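Aminotransferase (Paracoccus denitrificans, PDB 4GRX) probably catalyses pyridoxal-phosphate-dependent transfer of amino groups, as a class III omega-aminotransferase. Local coordinates at residues Glu206-Glu218 / Ala247-Tyr261. Numbering follows the deposited sequence.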
ATOM      1  N   GLU A 206      -2.345  30.493 -25.494  1.00 38.80           N
ATOM      2  CA  GLU A 206      -2.490  29.143 -24.971  1.00 37.27           C
ATOM      3  C   GLU A 206      -1.903  28.108 -25.930  1.00 36.01           C
ATOM      4  O   GLU A 206      -1.240  27.164 -25.493  1.00 34.65           O
ATOM      5  CB  GLU A 206      -3.956  28.855 -24.657  1.00 38.24           C
ATOM      6  CG  GLU A 206      -4.178  27.562 -23.889  1.00 38.19           C
ATOM      7  CD  GLU A 206      -5.475  27.547 -23.095  1.00 39.29           C
ATOM      8  OE1 GLU A 206      -6.174  28.588 -23.028  1.00 40.70           O
ATOM      9  OE2 GLU A 206      -5.791  26.480 -22.527  1.00 39.16           O
ATOM     10  N   ALA A 207      -2.132  28.315 -27.231  1.00 36.24           N
ATOM     11  CA  ALA A 207      -1.581  27.451 -28.302  1.00 35.09           C
ATOM     12  C   ALA A 207      -0.046  27.488 -28.359  1.00 34.08           C
ATOM     13  O   ALA A 207       0.610  26.449 -28.555  1.00 33.33           O
ATOM     14  CB  ALA A 207      -2.169  27.829 -29.651  1.00 35.88           C
ATOM     15  N   GLN A 208       0.514  28.684 -28.181  1.00 33.97           N
ATOM     16  CA  GLN A 208       1.963  28.866 -28.102  1.00 33.31           C
ATOM     17  C   GLN A 208       2.533  28.211 -26.842  1.00 31.66           C
ATOM     18  O   GLN A 208       3.607  27.616 -26.877  1.00 31.36           O
ATOM     19  CB  GLN A 208       2.330  30.352 -28.146  1.00 34.31           C
ATOM     20  CG  GLN A 208       2.127  31.034 -29.492  1.00 35.52           C
ATOM     21  CD  GLN A 208       2.140  32.541 -29.372  1.00 36.74           C
ATOM     22  OE1 GLN A 208       2.043  33.093 -28.276  1.00 36.48           O
ATOM     23  NE2 GLN A 208       2.248  33.217 -30.501  1.00 38.24           N
ATOM     24  N   PHE A 209       1.798  28.313 -25.742  1.00 30.60           N
ATOM     25  CA  PHE A 209       2.135  27.616 -24.520  1.00 28.86           C
ATOM     26  C   PHE A 209       2.166  26.096 -24.706  1.00 27.74           C
ATOM     27  O   PHE A 209       3.106  25.443 -24.243  1.00 26.92           O
ATOM     28  CB  PHE A 209       1.148  28.003 -23.417  1.00 28.60           C
ATOM     29  CG  PHE A 209       1.391  27.310 -22.110  1.00 27.28           C
ATOM     30  CD1 PHE A 209       2.515  27.603 -21.347  1.00 26.94           C
ATOM     31  CD2 PHE A 209       0.485  26.365 -21.627  1.00 26.71           C
ATOM     32  CE1 PHE A 209       2.731  26.972 -20.126  1.00 25.87           C
ATOM     33  CE2 PHE A 209       0.702  25.724 -20.407  1.00 25.63           C
ATOM     34  CZ  PHE A 209       1.819  26.038 -19.653  1.00 25.16           C
ATOM     35  N   VAL A 210       1.147  25.536 -25.365  1.00 27.90           N
ATOM     36  CA  VAL A 210       1.086  24.090 -25.596  1.00 27.24           C
ATOM     37  C   VAL A 210       2.207  23.640 -26.526  1.00 27.55           C
ATOM     38  O   VAL A 210       2.810  22.580 -26.317  1.00 26.68           O
ATOM     39  CB  VAL A 210      -0.288  23.610 -26.123  1.00 27.68           C
ATOM     40  CG1 VAL A 210      -0.194  22.186 -26.678  1.00 27.09           C
ATOM     41  CG2 VAL A 210      -1.334  23.681 -25.015  1.00 27.15           C
ATOM     42  N   ALA A 211       2.506  24.458 -27.534  1.00 28.86           N
ATOM     43  CA  ALA A 211       3.633  24.159 -28.415  1.00 29.46           C
ATOM     44  C   ALA A 211       4.986  24.190 -27.674  1.00 29.11           C
ATOM     45  O   ALA A 211       5.857  23.355 -27.952  1.00 28.71           O
ATOM     46  CB  ALA A 211       3.637  25.075 -29.621  1.00 30.77           C
ATOM     47  N   ARG A 212       5.145  25.113 -26.715  1.00 29.28           N
ATOM     48  CA  ARG A 212       6.376  25.184 -25.920  1.00 29.07           C
ATOM     49  C   ARG A 212       6.552  23.937 -25.078  1.00 28.53           C
ATOM     50  O   ARG A 212       7.667  23.435 -24.958  1.00 28.33           O
ATOM     51  CB  ARG A 212       6.455  26.440 -25.052  1.00 29.08           C
ATOM     52  CG  ARG A 212       7.630  26.449 -24.076  1.00 28.58           C
ATOM     53  CD  ARG A 212       8.025  27.841 -23.585  1.00 29.67           C
ATOM     54  NE  ARG A 212       6.940  28.574 -22.906  1.00 29.99           N
ATOM     55  CZ  ARG A 212       6.606  28.430 -21.621  1.00 29.05           C
ATOM     56  NH1 ARG A 212       7.270  27.569 -20.864  1.00 27.59           N
ATOM     57  NH2 ARG A 212       5.600  29.144 -21.096  1.00 29.39           N
ATOM     58  N   LEU A 213       5.469  23.407 -24.514  1.00 28.72           N
ATOM     59  CA  LEU A 213       5.603  22.166 -23.721  1.00 28.16           C
ATOM     60  C   LEU A 213       5.848  20.925 -24.594  1.00 28.54           C
ATOM     61  O   LEU A 213       6.527  19.992 -24.173  1.00 28.25           O
ATOM     62  CB  LEU A 213       4.405  21.946 -22.787  1.00 27.73           C
ATOM     63  CG  LEU A 213       4.095  22.997 -21.705  1.00 28.16           C
ATOM     64  CD1 LEU A 213       2.827  22.620 -20.955  1.00 27.87           C
ATOM     65  CD2 LEU A 213       5.240  23.214 -20.724  1.00 27.36           C
ATOM     66  N   ALA A 214       5.302  20.915 -25.807  1.00 29.71           N
ATOM     67  CA  ALA A 214       5.544  19.812 -26.728  1.00 29.93           C
ATOM     68  C   ALA A 214       7.038  19.824 -27.058  1.00 29.93           C
ATOM     69  O   ALA A 214       7.715  18.793 -27.057  1.00 29.17           O
ATOM     70  CB  ALA A 214       4.688  19.970 -27.986  1.00 30.70           C
ATOM     71  N   ARG A 215       7.531  21.031 -27.300  1.00 31.08           N
ATOM     72  CA  ARG A 215       8.919  21.297 -27.609  1.00 31.60           C
ATOM     73  C   ARG A 215       9.809  20.932 -26.423  1.00 30.93           C
ATOM     74  O   ARG A 215      10.850  20.300 -26.601  1.00 31.68           O
ATOM     75  CB  ARG A 215       9.057  22.772 -27.974  1.00 32.53           C
ATOM     76  CG  ARG A 215      10.362  23.186 -28.620  1.00 33.83           C
ATOM     77  CD  ARG A 215      10.195  24.501 -29.376  1.00 35.09           C
ATOM     78  NE  ARG A 215       9.705  25.594 -28.531  1.00 35.16           N
ATOM     79  CZ  ARG A 215       8.601  26.311 -28.779  1.00 35.77           C
ATOM     80  NH1 ARG A 215       7.855  26.066 -29.860  1.00 36.48           N
ATOM     81  NH2 ARG A 215       8.244  27.291 -27.950  1.00 35.23           N
ATOM     82  N   GLU A 216       9.396  21.319 -25.219  1.00 30.60           N
ATOM     83  CA  GLU A 216      10.165  21.032 -24.000  1.00 30.40           C
ATOM     84  C   GLU A 216      10.328  19.524 -23.798  1.00 29.30           C
ATOM     85  O   GLU A 216      11.390  19.066 -23.354  1.00 28.70           O
ATOM     86  CB  GLU A 216       9.528  21.682 -22.756  1.00 30.76           C
ATOM     87  CG  GLU A 216      10.139  21.225 -21.429  1.00 31.46           C
ATOM     88  CD  GLU A 216       9.171  21.254 -20.236  1.00 32.47           C
ATOM     89  OE1 GLU A 216       8.188  20.473 -20.180  1.00 32.17           O
ATOM     90  OE2 GLU A 216       9.406  22.054 -19.314  1.00 33.48           O
ATOM     91  N   LEU A 217       9.288  18.757 -24.113  1.00 28.37           N
ATOM     92  CA  LEU A 217       9.372  17.310 -23.966  1.00 27.83           C
ATOM     93  C   LEU A 217      10.408  16.752 -24.925  1.00 28.75           C
ATOM     94  O   LEU A 217      11.278  15.973 -24.526  1.00 28.52           O
ATOM     95  CB  LEU A 217       8.013  16.625 -24.184  1.00 27.56           C
ATOM     96  CG  LEU A 217       7.969  15.108 -24.419  1.00 27.04           C
ATOM     97  CD1 LEU A 217       8.659  14.323 -23.312  1.00 26.05           C
ATOM     98  CD2 LEU A 217       6.536  14.627 -24.587  1.00 27.04           C
ATOM     99  N   GLU A 218      10.321  17.162 -26.188  1.00 30.03           N
ATOM    100  CA  GLU A 218      11.241  16.671 -27.193  1.00 30.70           C
ATOM    101  C   GLU A 218      12.694  16.972 -26.839  1.00 30.80           C
ATOM    102  O   GLU A 218      13.575  16.127 -27.053  1.00 31.48           O
ATOM    103  CB  GLU A 218      10.900  17.233 -28.558  1.00 32.86           C
ATOM    104  CG  GLU A 218      11.572  16.467 -29.689  1.00 35.03           C
ATOM    105  CD  GLU A 218      10.616  16.232 -30.826  1.00 37.05           C
ATOM    106  OE1 GLU A 218       9.435  16.628 -30.693  1.00 37.72           O
ATOM    107  OE2 GLU A 218      11.034  15.656 -31.843  1.00 38.37           O
ATOM    108  N   ALA A 247      -3.887  22.729 -20.304  1.00 30.23           N
ATOM    109  CA  ALA A 247      -4.060  23.677 -21.401  1.00 31.44           C
ATOM    110  C   ALA A 247      -4.625  22.962 -22.626  1.00 32.16           C
ATOM    111  O   ALA A 247      -4.310  21.793 -22.859  1.00 31.06           O
ATOM    112  CB  ALA A 247      -2.730  24.330 -21.734  1.00 31.18           C
ATOM    113  N   LYS A 248      -5.453  23.662 -23.405  1.00 34.21           N
ATOM    114  CA  LYS A 248      -6.153  23.061 -24.555  1.00 35.28           C
ATOM    115  C   LYS A 248      -5.213  22.445 -25.580  1.00 34.40           C
ATOM    116  O   LYS A 248      -4.339  23.133 -26.094  1.00 34.65           O
ATOM    117  CB  LYS A 248      -7.069  24.075 -25.249  1.00 37.99           C
ATOM    118  CG  LYS A 248      -7.697  23.508 -26.524  1.00 40.95           C
ATOM    119  CD  LYS A 248      -8.715  24.427 -27.192  1.00 43.65           C
ATOM    120  CE  LYS A 248      -9.870  24.774 -26.252  1.00 45.55           C
ATOM    121  NZ  LYS A 248     -10.513  23.571 -25.636  1.00 45.81           N
ATOM    122  N   GLY A 249      -5.408  21.156 -25.875  1.00 33.46           N
ATOM    123  CA  GLY A 249      -4.623  20.454 -26.890  1.00 32.43           C
ATOM    124  C   GLY A 249      -3.302  19.899 -26.386  1.00 31.12           C
ATOM    125  O   GLY A 249      -2.478  19.405 -27.167  1.00 31.78           O
ATOM    126  N   TYR A 250      -3.099  19.945 -25.076  1.00 29.39           N
ATOM    127  CA  TYR A 250      -1.879  19.412 -24.472  1.00 27.64           C
ATOM    128  C   TYR A 250      -1.636  17.951 -24.812  1.00 27.22           C
ATOM    129  O   TYR A 250      -0.570  17.602 -25.345  1.00 27.23           O
ATOM    130  CB  TYR A 250      -1.917  19.594 -22.962  1.00 26.28           C
ATOM    131  CG  TYR A 250      -0.783  18.983 -22.175  1.00 24.92           C
ATOM    132  CD1 TYR A 250       0.491  19.557 -22.181  1.00 24.60           C
ATOM    133  CD2 TYR A 250      -0.993  17.850 -21.379  1.00 24.06           C
ATOM    134  CE1 TYR A 250       1.528  19.029 -21.415  1.00 23.52           C
ATOM    135  CE2 TYR A 250       0.042  17.300 -20.621  1.00 23.09           C
ATOM    136  CZ  TYR A 250       1.295  17.899 -20.633  1.00 22.72           C
ATOM    137  OH  TYR A 250       2.311  17.373 -19.883  1.00 21.55           O
ATOM    138  N   PHE A 251      -2.609  17.100 -24.506  1.00 32.36           N
ATOM    139  CA  PHE A 251      -2.425  15.673 -24.705  1.00 31.81           C
ATOM    140  C   PHE A 251      -2.341  15.305 -26.173  1.00 33.41           C
ATOM    141  O   PHE A 251      -1.620  14.373 -26.545  1.00 33.26           O
ATOM    142  CB  PHE A 251      -3.505  14.882 -23.987  1.00 31.05           C
ATOM    143  CG  PHE A 251      -3.293  14.806 -22.507  1.00 29.37           C
ATOM    144  CD1 PHE A 251      -4.125  15.496 -21.636  1.00 29.29           C
ATOM    145  CD2 PHE A 251      -2.235  14.075 -21.986  1.00 28.13           C
ATOM    146  CE1 PHE A 251      -3.927  15.429 -20.264  1.00 28.23           C
ATOM    147  CE2 PHE A 251      -2.020  14.007 -20.619  1.00 27.28           C
ATOM    148  CZ  PHE A 251      -2.868  14.686 -19.752  1.00 27.30           C
ATOM    149  N   GLN A 252      -3.030  16.087 -27.000  1.00 34.96           N
ATOM    150  CA  GLN A 252      -2.960  15.953 -28.445  1.00 36.40           C
ATOM    151  C   GLN A 252      -1.577  16.253 -29.000  1.00 36.63           C
ATOM    152  O   GLN A 252      -1.144  15.582 -29.926  1.00 37.48           O
ATOM    153  CB  GLN A 252      -4.030  16.808 -29.124  1.00 37.89           C
ATOM    154  CG  GLN A 252      -5.425  16.210 -28.994  1.00 38.41           C
ATOM    155  CD  GLN A 252      -5.965  16.234 -27.565  1.00 37.51           C
ATOM    156  OE1 GLN A 252      -5.613  17.112 -26.762  1.00 37.33           O
ATOM    157  NE2 GLN A 252      -6.823  15.265 -27.235  1.00 36.95           N
ATOM    158  N   ALA A 253      -0.893  17.253 -28.450  1.00 36.12           N
ATOM    159  CA  ALA A 253       0.499  17.535 -28.839  0.83 36.15           C
ATOM    160  C   ALA A 253       1.493  16.578 -28.171  1.00 34.87           C
ATOM    161  O   ALA A 253       2.516  16.232 -28.764  1.00 35.12           O
ATOM    162  CB  ALA A 253       0.869  18.972 -28.519  0.78 36.22           C
ATOM    163  N   ILE A 254       1.186  16.164 -26.934  1.00 33.78           N
ATOM    164  CA  ILE A 254       2.073  15.341 -26.103  1.00 32.34           C
ATOM    165  C   ILE A 254       2.172  13.878 -26.539  1.00 31.95           C
ATOM    166  O   ILE A 254       3.279  13.345 -26.625  1.00 31.77           O
ATOM    167  CB  ILE A 254       1.701  15.451 -24.589  1.00 31.53           C
ATOM    168  CG1 ILE A 254       2.255  16.754 -24.006  1.00 31.63           C
ATOM    169  CG2 ILE A 254       2.218  14.276 -23.758  1.00 29.90           C
ATOM    170  CD1 ILE A 254       3.752  16.767 -23.810  1.00 30.86           C
ATOM    171  N   LEU A 255       1.043  13.236 -26.830  1.00 32.18           N
ATOM    172  CA  LEU A 255       1.066  11.801 -27.131  1.00 32.19           C
ATOM    173  C   LEU A 255       1.856  11.331 -28.345  1.00 33.21           C
ATOM    174  O   LEU A 255       2.619  10.363 -28.235  1.00 32.82           O
ATOM    175  CB  LEU A 255      -0.332  11.196 -27.130  1.00 32.64           C
ATOM    176  CG  LEU A 255      -0.577  10.399 -25.857  1.00 31.33           C
ATOM    177  CD1 LEU A 255      -0.906  11.344 -24.718  1.00 30.88           C
ATOM    178  CD2 LEU A 255      -1.703   9.417 -26.069  1.00 31.80           C
ATOM    179  N   PRO A 256       1.697  12.004 -29.507  1.00 34.85           N
ATOM    180  CA  PRO A 256       2.455  11.582 -30.694  1.00 35.97           C
ATOM    181  C   PRO A 256       3.975  11.556 -30.480  1.00 35.30           C
ATOM    182  O   PRO A 256       4.643  10.648 -30.975  1.00 34.98           O
ATOM    183  CB  PRO A 256       2.073  12.633 -31.733  1.00 37.46           C
ATOM    184  CG  PRO A 256       0.688  13.009 -31.339  1.00 37.82           C
ATOM    185  CD  PRO A 256       0.779  13.106 -29.843  1.00 35.99           C
ATOM    186  N   ILE A 257       4.500  12.527 -29.727  1.00 34.93           N
ATOM    187  CA  ILE A 257       5.931  12.576 -29.415  1.00 34.09           C
ATOM    188  C   ILE A 257       6.302  11.321 -28.628  1.00 32.83           C
ATOM    189  O   ILE A 257       7.326  10.688 -28.906  1.00 32.41           O
ATOM    190  CB  ILE A 257       6.306  13.871 -28.650  1.00 33.79           C
ATOM    191  CG1 ILE A 257       5.970  15.112 -29.493  1.00 35.17           C
ATOM    192  CG2 ILE A 257       7.783  13.901 -28.289  1.00 33.02           C
ATOM    193  CD1 ILE A 257       5.942  16.412 -28.716  1.00 34.93           C
ATOM    194  N   LEU A 258       5.443  10.930 -27.687  1.00 32.00           N
ATOM    195  CA  LEU A 258       5.704   9.734 -26.894  1.00 31.13           C
ATOM    196  C   LEU A 258       5.608   8.454 -27.723  1.00 32.65           C
ATOM    197  O   LEU A 258       6.382   7.522 -27.505  1.00 32.21           O
ATOM    198  CB  LEU A 258       4.788   9.659 -25.672  1.00 29.60           C
ATOM    199  CG  LEU A 258       4.865  10.769 -24.631  1.00 28.42           C
ATOM    200  CD1 LEU A 258       3.777  10.543 -23.606  1.00 27.66           C
ATOM    201  CD2 LEU A 258       6.218  10.819 -23.945  1.00 27.65           C
ATOM    202  N   ARG A 259       4.664   8.404 -28.666  1.00 35.13           N
ATOM    203  CA  ARG A 259       4.590   7.273 -29.610  1.00 37.24           C
ATOM    204  C   ARG A 259       5.848   7.201 -30.485  1.00 37.02           C
ATOM    205  O   ARG A 259       6.471   6.146 -30.595  1.00 36.82           O
ATOM    206  CB  ARG A 259       3.296   7.303 -30.452  1.00 40.57           C
ATOM    207  CG  ARG A 259       2.044   6.999 -29.628  1.00 43.07           C
ATOM    208  CD  ARG A 259       0.809   6.654 -30.463  1.00 47.51           C
ATOM    209  NE  ARG A 259       0.042   7.836 -30.910  1.00 50.63           N
ATOM    210  CZ  ARG A 259      -0.992   8.379 -30.260  1.00 50.00           C
ATOM    211  NH1 ARG A 259      -1.422   7.869 -29.102  1.00 48.40           N
ATOM    212  NH2 ARG A 259      -1.596   9.446 -30.775  1.00 50.80           N
ATOM    213  N   LYS A 260       6.234   8.332 -31.073  1.00 37.14           N
ATOM    214  CA  LYS A 260       7.460   8.437 -31.873  1.00 37.57           C
ATOM    215  C   LYS A 260       8.706   7.864 -31.178  1.00 35.94           C
ATOM    216  O   LYS A 260       9.461   7.136 -31.797  1.00 36.63           O
ATOM    217  CB  LYS A 260       7.702   9.889 -32.288  1.00 38.49           C
ATOM    218  CG  LYS A 260       8.879  10.105 -33.221  1.00 40.27           C
ATOM    219  CD  LYS A 260       9.161  11.591 -33.381  1.00 41.56           C
ATOM    220  CE  LYS A 260      10.471  11.852 -34.108  1.00 42.72           C
ATOM    221  NZ  LYS A 260      10.592  13.292 -34.484  1.00 44.04           N
ATOM    222  N   TYR A 261       8.911   8.169 -29.900  1.00 34.06           N
ATOM    223  CA  TYR A 261      10.111   7.712 -29.212  1.00 32.73           C
ATOM    224  C   TYR A 261       9.951   6.435 -28.385  1.00 31.43           C
ATOM    225  O   TYR A 261      10.824   6.099 -27.604  1.00 30.20           O
ATOM    226  CB  TYR A 261      10.700   8.843 -28.365  1.00 32.41           C
ATOM    227  CG  TYR A 261      11.116  10.060 -29.171  1.00 33.92           C
ATOM    228  CD1 TYR A 261      12.335  10.093 -29.861  1.00 34.64           C
ATOM    229  CD2 TYR A 261      10.290  11.174 -29.245  1.00 34.71           C
ATOM    230  CE1 TYR A 261      12.714  11.204 -30.594  1.00 36.18           C
ATOM    231  CE2 TYR A 261      10.648  12.284 -29.981  1.00 36.42           C
ATOM    232  CZ  TYR A 261      11.856  12.295 -30.651  1.00 37.52           C
ATOM    233  OH  TYR A 261      12.190  13.416 -31.365  1.00 39.62           O
TER
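Glu218 takes the hydroxyl of Tyr261 on its OE2, with OH to OE2 at 2.6 Å. The bond arrives from above the carboxylate plane, which stands 82° from the ring. The same OE2 forms a longer salt bridge to Lys260 NZ, at 3.6 Å. An alanine in place of Glu218 would probably leave the Tyr261 hydroxyl and the Lys260 ammonium without this shared acceptor. At the other end of the contact, Lys248 N gives a nearly straight bond to Glu206 OE2 (3.0 Å). Between these polar ends the side-chain contacts are mostly apolar. Leu217 reaches Ile254 CD1 with CD2 (3.6 Å), and the same methyl meets Ile257 and Leu258. Val210 splits its branches: CG1, anti to the backbone N, lies by Ala253 CB, while CG2 packs on Ala247 CB at 3.6 Å. Leu213 CD1 touches Tyr250 CE1; the Tyr250 hydroxyl bonds to Arg158. A type II turn from Ala247 to Tyr250 leads into helix 250-260, with Gly249 as N-cap. This helix rests on strands 229-234 and 265-268. Helix 206-224 packs alongside it, nearly parallel at 19°, consistent with neighbouring crossover helices flanking the mixed sheet of the large domain in a fold-type I PLP enzyme.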